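Glutathione s-transferase III (Zea mays, PDB 1AW9) probably conjugates reduced glutathione to hydrophobic electrophiles, as a homodimeric phi-class transferase involved in the detoxification of herbicides in maize. Local coordinates at residues P112-L117 and A169-Y174; L3-M8 and V15-V20. All blocks are in the same frame, centred on the assembly; numbering follows the deposited sequence.

Interaction 1: residues P112-L117 and A169-Y174; sequences PLVFQL and ASYLLY
Two tyrosine rings, Tyr-171 and Tyr-174, flank the isopropyl group of Val-114, and each is met obliquely by one of its methyls. The Tyr-171 ring receives CG2 and the Tyr-174 ring CG1; a third ring, Tyr-107, packs edge-to-face with Tyr-171. The setting is the all-helical C-terminal domain of the glutathione transferase fold, where helix 92-122 passes helix 169-176. Between 112-117 and 169-174 the contact runs through Val-114, its CA 6.5 Å from the CA of Tyr-174; Tyr-171 also packs on Phe-106 and Ser-111.

The pairing is wholly apolar. Val-114 points at the facing helix, and with CG1 anti to its backbone N (chi1 164°) CG2 lies between Tyr-171 CD1 and Tyr-174 CB, while CG1 reaches Tyr-174 alone. Tyr-171 starts off to one side, but its ring swings back toward helix 92-122, bringing CD1 to 4.0 Å from Val-114 CG2. Tyr-174 does the reverse: its CB faces the valine and the ring then leads away, its hydroxyl making a weak hydrogen bond to Leu-10 O. One residue on from the valine, the Phe-115 ring leads away and meets Phe-115 of the second subunit. The tightest touch is Val-114 CG2 against Tyr-174 CB, at 3.7 Å.

Interaction 2: residues L3-M8 and V15-V20; sequences LKLYGM and VRVATV
This is a buried, purely apolar strand-to-helix contact inside the thioredoxin-like N-terminal domain, where Leu-5 of strand 3-6 packs against Val-17 and Ala-18 of helix 12-23. The two elements open the beta-alpha-beta unit completed by strand 28-31, and the leucine packs between the sheet and the helix. At the closest point of the backbones, the CA atoms of Leu-5 and Ala-18 lie 8.1 Å apart.

Leu-5 points toward the helix, its CG anti to the backbone N (chi1 -180°), so that the isobutyl fork reaches across the gap and divides its work. CD1 goes to Val-17, 3.9 Å from CG1, and CD2 comes to 4.1 Å from the Ala-18 backbone N and 4.4 Å from the Ala-18 CB. The Val-17 CB sits near both prongs, and the two side chains cross at a slant. Val-17 also touches Ser-67, Ile-70 and Asn-71 of helix 67-77, which packs beside helix 12-23 on the same face of the sheet; Ser-67 is a probable glutathione-binding residue. The backbone of Leu-5 is meanwhile tied into the sheet by hydrogen bonds to Glu-29 and Val-31.

On the strand's other face, Lys-4 NZ donates to Tyr-6 OH at 3.1 Å, away from the helix. Within the helix, Val-15 O takes two donors from Thr-19, its N and its OG1, which arrive from opposite faces of the carbonyl plane. The hydroxyl bond, Thr-19 OG1 to Val-15 O, is 2.7 Å long, with the donor tilted 31° from that plane.

Overall arrangement
Interaction 2 lies in the N-terminal domain and interaction 1 in the C-terminal domain, their centres about 17 Å apart, yet they touch through helix 12-23. Leu-5 packs on Val-17 and Ala-18 of that helix, whereas its Val-15 and Arg-16 meet helix 169-176: Tyr-171 CD2 is 3.3 Å from Arg-16 NH2, and Ser-170 CB is 3.6 Å from Val-15 CG1. The likely glutathione site borders both contacts. Asn-13, which probably binds glutathione, has its side chain about 3 Å from that of Tyr-171 and about 7 Å from that of Val-17, and Arg-16 NH1 hydrogen-bonds its OD1. Helix 12-23 therefore connects the sheet, the probable binding site and the helical domain.

Interaction 1: residues P112-L117 and A169-Y174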
ATOM      1  N   PRO A 112      10.179   7.975   8.779  1.00 16.53           N
ATOM      2  CA  PRO A 112       9.304   6.804   8.961  1.00 14.01           C
ATOM      3  C   PRO A 112       9.853   5.874  10.025  1.00 13.64           C
ATOM      4  O   PRO A 112       9.090   5.273  10.761  1.00 13.58           O
ATOM      5  CB  PRO A 112       9.358   6.126   7.604  1.00 13.18           C
ATOM      6  CG  PRO A 112       9.489   7.262   6.669  1.00 14.61           C
ATOM      7  CD  PRO A 112      10.457   8.194   7.346  1.00 14.97           C
ATOM      8  N   LEU A 113      11.176   5.751  10.089  1.00 13.06           N
ATOM      9  CA  LEU A 113      11.823   4.877  11.054  1.00 15.75           C
ATOM     10  C   LEU A 113      11.602   5.369  12.488  1.00 16.82           C
ATOM     11  O   LEU A 113      11.345   4.580  13.393  1.00 18.57           O
ATOM     12  CB  LEU A 113      13.322   4.753  10.748  1.00 13.05           C
ATOM     13  CG  LEU A 113      13.692   3.977   9.479  1.00 13.10           C
ATOM     14  CD1 LEU A 113      15.188   3.945   9.321  1.00 14.45           C
ATOM     15  CD2 LEU A 113      13.172   2.568   9.531  1.00 11.81           C
ATOM     16  N   VAL A 114      11.714   6.677  12.694  1.00 18.44           N
ATOM     17  CA  VAL A 114      11.512   7.269  14.024  1.00 17.89           C
ATOM     18  C   VAL A 114      10.050   7.157  14.388  1.00 17.37           C
ATOM     19  O   VAL A 114       9.707   6.840  15.522  1.00 19.98           O
ATOM     20  CB  VAL A 114      11.955   8.746  14.052  1.00 15.46           C
ATOM     21  CG1 VAL A 114      11.392   9.433  15.265  1.00 15.50           C
ATOM     22  CG2 VAL A 114      13.484   8.805  14.037  1.00 12.58           C
ATOM     23  N   PHE A 115       9.190   7.315  13.398  1.00 15.90           N
ATOM     24  CA  PHE A 115       7.778   7.210  13.626  1.00 17.97           C
ATOM     25  C   PHE A 115       7.290   5.811  14.020  1.00 18.99           C
ATOM     26  O   PHE A 115       6.465   5.665  14.922  1.00 20.28           O
ATOM     27  CB  PHE A 115       6.994   7.656  12.423  1.00 21.54           C
ATOM     28  CG  PHE A 115       5.571   7.349  12.564  1.00 28.59           C
ATOM     29  CD1 PHE A 115       4.817   8.016  13.522  1.00 31.78           C
ATOM     30  CD2 PHE A 115       5.010   6.275  11.878  1.00 31.63           C
ATOM     31  CE1 PHE A 115       3.531   7.622  13.810  1.00 32.73           C
ATOM     32  CE2 PHE A 115       3.721   5.872  12.158  1.00 33.04           C
ATOM     33  CZ  PHE A 115       2.977   6.547  13.133  1.00 34.49           C
ATOM     34  N   GLN A 116       7.695   4.797  13.269  1.00 16.78           N
ATOM     35  CA  GLN A 116       7.292   3.432  13.561  1.00 14.79           C
ATOM     36  C   GLN A 116       7.938   2.847  14.830  1.00 14.81           C
ATOM     37  O   GLN A 116       7.299   2.107  15.576  1.00 15.42           O
ATOM     38  CB  GLN A 116       7.640   2.527  12.380  1.00 12.33           C
ATOM     39  CG  GLN A 116       6.912   2.821  11.127  1.00 11.22           C
ATOM     40  CD  GLN A 116       5.477   2.475  11.239  1.00 12.84           C
ATOM     41  OE1 GLN A 116       5.105   1.572  11.984  1.00 16.11           O
ATOM     42  NE2 GLN A 116       4.645   3.180  10.519  1.00 10.09           N
ATOM     43  N   LEU A 117       9.210   3.157  15.059  1.00 14.43           N
ATOM     44  CA  LEU A 117       9.931   2.577  16.181  1.00 16.24           C
ATOM     45  C   LEU A 117       9.864   3.334  17.503  1.00 17.89           C
ATOM     46  O   LEU A 117      10.113   2.737  18.548  1.00 17.55           O
ATOM     47  CB  LEU A 117      11.406   2.334  15.789  1.00 15.11           C
ATOM     48  CG  LEU A 117      11.677   1.490  14.542  1.00 13.56           C
ATOM     49  CD1 LEU A 117      13.120   1.640  14.072  1.00 10.55           C
ATOM     50  CD2 LEU A 117      11.353   0.049  14.847  1.00 13.97           C
ATOM     51  N   ALA A 169      21.026  16.907  12.538  1.00 13.66           N
ATOM     52  CA  ALA A 169      21.131  16.568  13.946  1.00 13.12           C
ATOM     53  C   ALA A 169      19.977  15.968  14.743  1.00 15.55           C
ATOM     54  O   ALA A 169      20.197  14.991  15.479  1.00 16.26           O
ATOM     55  CB  ALA A 169      21.758  17.704  14.700  1.00 14.58           C
ATOM     56  N   SER A 170      18.764  16.535  14.641  1.00 17.49           N
ATOM     57  CA  SER A 170      17.634  16.021  15.412  1.00 14.53           C
ATOM     58  C   SER A 170      17.255  14.626  14.998  1.00 14.78           C
ATOM     59  O   SER A 170      16.994  13.790  15.852  1.00 15.86           O
ATOM     60  CB  SER A 170      16.425  16.945  15.385  1.00 12.38           C
ATOM     61  OG  SER A 170      15.875  17.060  14.111  1.00 14.09           O
ATOM     62  N   TYR A 171      17.257  14.349  13.700  1.00 15.04           N
ATOM     63  CA  TYR A 171      16.924  13.019  13.251  1.00 13.21           C
ATOM     64  C   TYR A 171      18.011  11.991  13.517  1.00 14.34           C
ATOM     65  O   TYR A 171      17.685  10.838  13.797  1.00 15.77           O
ATOM     66  CB  TYR A 171      16.406  13.017  11.827  1.00 15.31           C
ATOM     67  CG  TYR A 171      14.893  13.209  11.802  1.00 18.44           C
ATOM     68  CD1 TYR A 171      14.031  12.120  11.958  1.00 18.35           C
ATOM     69  CD2 TYR A 171      14.320  14.479  11.644  1.00 21.77           C
ATOM     70  CE1 TYR A 171      12.654  12.286  11.955  1.00 19.40           C
ATOM     71  CE2 TYR A 171      12.923  14.652  11.640  1.00 21.76           C
ATOM     72  CZ  TYR A 171      12.109  13.546  11.794  1.00 21.07           C
ATOM     73  OH  TYR A 171      10.735  13.688  11.763  1.00 27.99           O
ATOM     74  N   LEU A 172      19.287  12.393  13.527  1.00 11.85           N
ATOM     75  CA  LEU A 172      20.361  11.459  13.851  1.00 11.68           C
ATOM     76  C   LEU A 172      20.197  11.089  15.334  1.00 14.16           C
ATOM     77  O   LEU A 172      20.351   9.927  15.738  1.00 13.32           O
ATOM     78  CB  LEU A 172      21.734  12.093  13.612  1.00 10.70           C
ATOM     79  CG  LEU A 172      22.283  12.097  12.185  1.00 10.50           C
ATOM     80  CD1 LEU A 172      23.589  12.821  12.225  1.00 11.44           C
ATOM     81  CD2 LEU A 172      22.482  10.690  11.620  1.00  9.84           C
ATOM     82  N   LEU A 173      19.857  12.095  16.135  1.00 16.46           N
ATOM     83  CA  LEU A 173      19.626  11.935  17.568  1.00 18.22           C
ATOM     84  C   LEU A 173      18.525  10.906  17.811  1.00 18.38           C
ATOM     85  O   LEU A 173      18.724   9.928  18.521  1.00 20.11           O
ATOM     86  CB  LEU A 173      19.255  13.296  18.188  1.00 18.33           C
ATOM     87  CG  LEU A 173      19.152  13.432  19.704  1.00 21.30           C
ATOM     88  CD1 LEU A 173      17.812  12.943  20.211  1.00 27.21           C
ATOM     89  CD2 LEU A 173      20.292  12.676  20.384  1.00 24.16           C
ATOM     90  N   TYR A 174      17.364  11.103  17.208  1.00 19.61           N
ATOM     91  CA  TYR A 174      16.262  10.157  17.395  1.00 20.12           C
ATOM     92  C   TYR A 174      16.570   8.768  16.846  1.00 19.47           C
ATOM     93  O   TYR A 174      16.234   7.777  17.482  1.00 18.55           O
ATOM     94  CB  TYR A 174      14.965  10.720  16.817  1.00 23.88           C
ATOM     95  CG  TYR A 174      14.346  11.760  17.718  1.00 28.35           C
ATOM     96  CD1 TYR A 174      14.965  12.988  17.919  1.00 31.05           C
ATOM     97  CD2 TYR A 174      13.154  11.506  18.397  1.00 29.21           C
ATOM     98  CE1 TYR A 174      14.414  13.949  18.779  1.00 32.16           C
ATOM     99  CE2 TYR A 174      12.594  12.458  19.254  1.00 31.14           C
ATOM    100  CZ  TYR A 174      13.225  13.679  19.439  1.00 31.20           C
ATOM    101  OH  TYR A 174      12.653  14.650  20.231  1.00 30.72           O
TER

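Interaction 2: residues L3-M8 and V15-V20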
ATOM      1  N   LEU A   3      12.410  35.004  19.914  1.00 34.60           N
ATOM      2  CA  LEU A   3      11.690  34.336  18.844  1.00 32.17           C
ATOM      3  C   LEU A   3      10.693  33.350  19.471  1.00 32.65           C
ATOM      4  O   LEU A   3      10.948  32.814  20.565  1.00 31.81           O
ATOM      5  CB  LEU A   3      12.712  33.590  17.984  1.00 30.20           C
ATOM      6  CG  LEU A   3      13.381  34.406  16.874  1.00 32.21           C
ATOM      7  CD1 LEU A   3      13.720  35.764  17.345  1.00 33.89           C
ATOM      8  CD2 LEU A   3      14.610  33.716  16.338  1.00 33.15           C
ATOM      9  N   LYS A   4       9.521  33.189  18.852  1.00 33.25           N
ATOM     10  CA  LYS A   4       8.527  32.220  19.342  1.00 33.21           C
ATOM     11  C   LYS A   4       8.477  31.025  18.379  1.00 31.44           C
ATOM     12  O   LYS A   4       8.239  31.186  17.180  1.00 30.80           O
ATOM     13  CB  LYS A   4       7.138  32.839  19.494  1.00 36.14           C
ATOM     14  CG  LYS A   4       7.026  33.860  20.613  1.00 42.48           C
ATOM     15  CD  LYS A   4       5.557  34.198  20.946  1.00 48.99           C
ATOM     16  CE  LYS A   4       4.893  33.069  21.764  1.00 52.92           C
ATOM     17  NZ  LYS A   4       3.434  33.267  22.102  1.00 55.06           N
ATOM     18  N   LEU A   5       8.792  29.846  18.906  1.00 29.98           N
ATOM     19  CA  LEU A   5       8.808  28.604  18.136  1.00 28.07           C
ATOM     20  C   LEU A   5       7.602  27.821  18.567  1.00 26.74           C
ATOM     21  O   LEU A   5       7.545  27.353  19.698  1.00 26.74           O
ATOM     22  CB  LEU A   5      10.082  27.783  18.421  1.00 27.19           C
ATOM     23  CG  LEU A   5      10.267  26.442  17.683  1.00 25.49           C
ATOM     24  CD1 LEU A   5      10.116  26.643  16.184  1.00 24.98           C
ATOM     25  CD2 LEU A   5      11.639  25.869  17.980  1.00 23.65           C
ATOM     26  N   TYR A   6       6.626  27.724  17.673  1.00 26.38           N
ATOM     27  CA  TYR A   6       5.393  26.999  17.935  1.00 25.98           C
ATOM     28  C   TYR A   6       5.514  25.500  17.662  1.00 25.14           C
ATOM     29  O   TYR A   6       5.841  25.087  16.557  1.00 22.92           O
ATOM     30  CB  TYR A   6       4.275  27.598  17.091  1.00 28.31           C
ATOM     31  CG  TYR A   6       3.794  28.934  17.607  1.00 34.02           C
ATOM     32  CD1 TYR A   6       2.894  28.999  18.683  1.00 35.95           C
ATOM     33  CD2 TYR A   6       4.271  30.138  17.062  1.00 35.62           C
ATOM     34  CE1 TYR A   6       2.481  30.214  19.208  1.00 38.05           C
ATOM     35  CE2 TYR A   6       3.865  31.377  17.585  1.00 38.04           C
ATOM     36  CZ  TYR A   6       2.973  31.401  18.660  1.00 40.50           C
ATOM     37  OH  TYR A   6       2.579  32.608  19.213  1.00 45.76           O
ATOM     38  N   GLY A   7       5.262  24.684  18.673  1.00 26.64           N
ATOM     39  CA  GLY A   7       5.318  23.257  18.476  1.00 27.45           C
ATOM     40  C   GLY A   7       5.614  22.508  19.739  1.00 28.53           C
ATOM     41  O   GLY A   7       5.888  23.082  20.780  1.00 27.07           O
ATOM     42  N   MET A   8       5.533  21.195  19.635  1.00 32.23           N
ATOM     43  CA  MET A   8       5.801  20.300  20.748  1.00 35.95           C
ATOM     44  C   MET A   8       7.304  20.155  20.881  1.00 36.10           C
ATOM     45  O   MET A   8       7.985  19.878  19.890  1.00 36.30           O
ATOM     46  CB  MET A   8       5.269  18.917  20.410  1.00 41.25           C
ATOM     47  CG  MET A   8       4.028  18.465  21.131  1.00 46.02           C
ATOM     48  SD  MET A   8       3.856  16.716  20.693  1.00 53.71           S
ATOM     49  CE  MET A   8       4.513  15.788  22.271  1.00 50.90           C
ATOM     50  N   VAL A  15      12.787  20.266  17.026  1.00 18.72           N
ATOM     51  CA  VAL A  15      14.179  20.206  17.456  1.00 15.87           C
ATOM     52  C   VAL A  15      15.163  20.613  16.345  1.00 17.18           C
ATOM     53  O   VAL A  15      16.225  21.141  16.644  1.00 18.67           O
ATOM     54  CB  VAL A  15      14.527  18.829  18.042  1.00 15.03           C
ATOM     55  CG1 VAL A  15      16.019  18.762  18.447  1.00 14.59           C
ATOM     56  CG2 VAL A  15      13.628  18.544  19.225  1.00 11.65           C
ATOM     57  N   ARG A  16      14.827  20.391  15.073  1.00 17.28           N
ATOM     58  CA  ARG A  16      15.712  20.790  13.984  1.00 17.09           C
ATOM     59  C   ARG A  16      15.868  22.310  13.958  1.00 18.41           C
ATOM     60  O   ARG A  16      16.888  22.835  13.470  1.00 19.48           O
ATOM     61  CB  ARG A  16      15.168  20.355  12.610  1.00 16.86           C
ATOM     62  CG  ARG A  16      16.091  20.740  11.399  1.00 19.01           C
ATOM     63  CD  ARG A  16      15.533  20.513   9.938  1.00 20.85           C
ATOM     64  NE  ARG A  16      15.381  19.091   9.624  1.00 25.13           N
ATOM     65  CZ  ARG A  16      14.225  18.436   9.698  1.00 28.04           C
ATOM     66  NH1 ARG A  16      13.111  19.086  10.026  1.00 25.52           N
ATOM     67  NH2 ARG A  16      14.217  17.106   9.677  1.00 28.40           N
ATOM     68  N   VAL A  17      14.808  23.019  14.351  1.00 18.75           N
ATOM     69  CA  VAL A  17      14.836  24.489  14.343  1.00 17.91           C
ATOM     70  C   VAL A  17      15.568  24.989  15.577  1.00 17.35           C
ATOM     71  O   VAL A  17      16.409  25.860  15.470  1.00 16.97           O
ATOM     72  CB  VAL A  17      13.430  25.115  14.262  1.00 15.73           C
ATOM     73  CG1 VAL A  17      13.539  26.631  14.232  1.00 12.93           C
ATOM     74  CG2 VAL A  17      12.732  24.634  13.007  1.00 14.64           C
ATOM     75  N   ALA A  18      15.250  24.408  16.729  1.00 16.89           N
ATOM     76  CA  ALA A  18      15.891  24.755  17.985  1.00 18.32           C
ATOM     77  C   ALA A  18      17.416  24.588  17.795  1.00 20.29           C
ATOM     78  O   ALA A  18      18.211  25.423  18.240  1.00 21.89           O
ATOM     79  CB  ALA A  18      15.370  23.830  19.095  1.00 15.00           C
ATOM     80  N   THR A  19      17.811  23.528  17.087  1.00 20.28           N
ATOM     81  CA  THR A  19      19.209  23.240  16.798  1.00 19.41           C
ATOM     82  C   THR A  19      19.863  24.484  16.212  1.00 21.61           C
ATOM     83  O   THR A  19      20.857  24.979  16.728  1.00 23.25           O
ATOM     84  CB  THR A  19      19.345  22.058  15.793  1.00 18.02           C
ATOM     85  OG1 THR A  19      18.906  20.854  16.418  1.00 21.64           O
ATOM     86  CG2 THR A  19      20.761  21.850  15.364  1.00 16.68           C
ATOM     87  N   VAL A  20      19.289  25.009  15.144  1.00 21.33           N
ATOM     88  CA  VAL A  20      19.839  26.175  14.509  1.00 20.85           C
ATOM     89  C   VAL A  20      19.721  27.433  15.384  1.00 23.69           C
ATOM     90  O   VAL A  20      20.631  28.256  15.381  1.00 25.48           O
ATOM     91  CB  VAL A  20      19.239  26.344  13.102  1.00 20.23           C
ATOM     92  CG1 VAL A  20      19.509  27.709  12.541  1.00 18.54           C
ATOM     93  CG2 VAL A  20      19.862  25.329  12.181  1.00 17.48           C
TER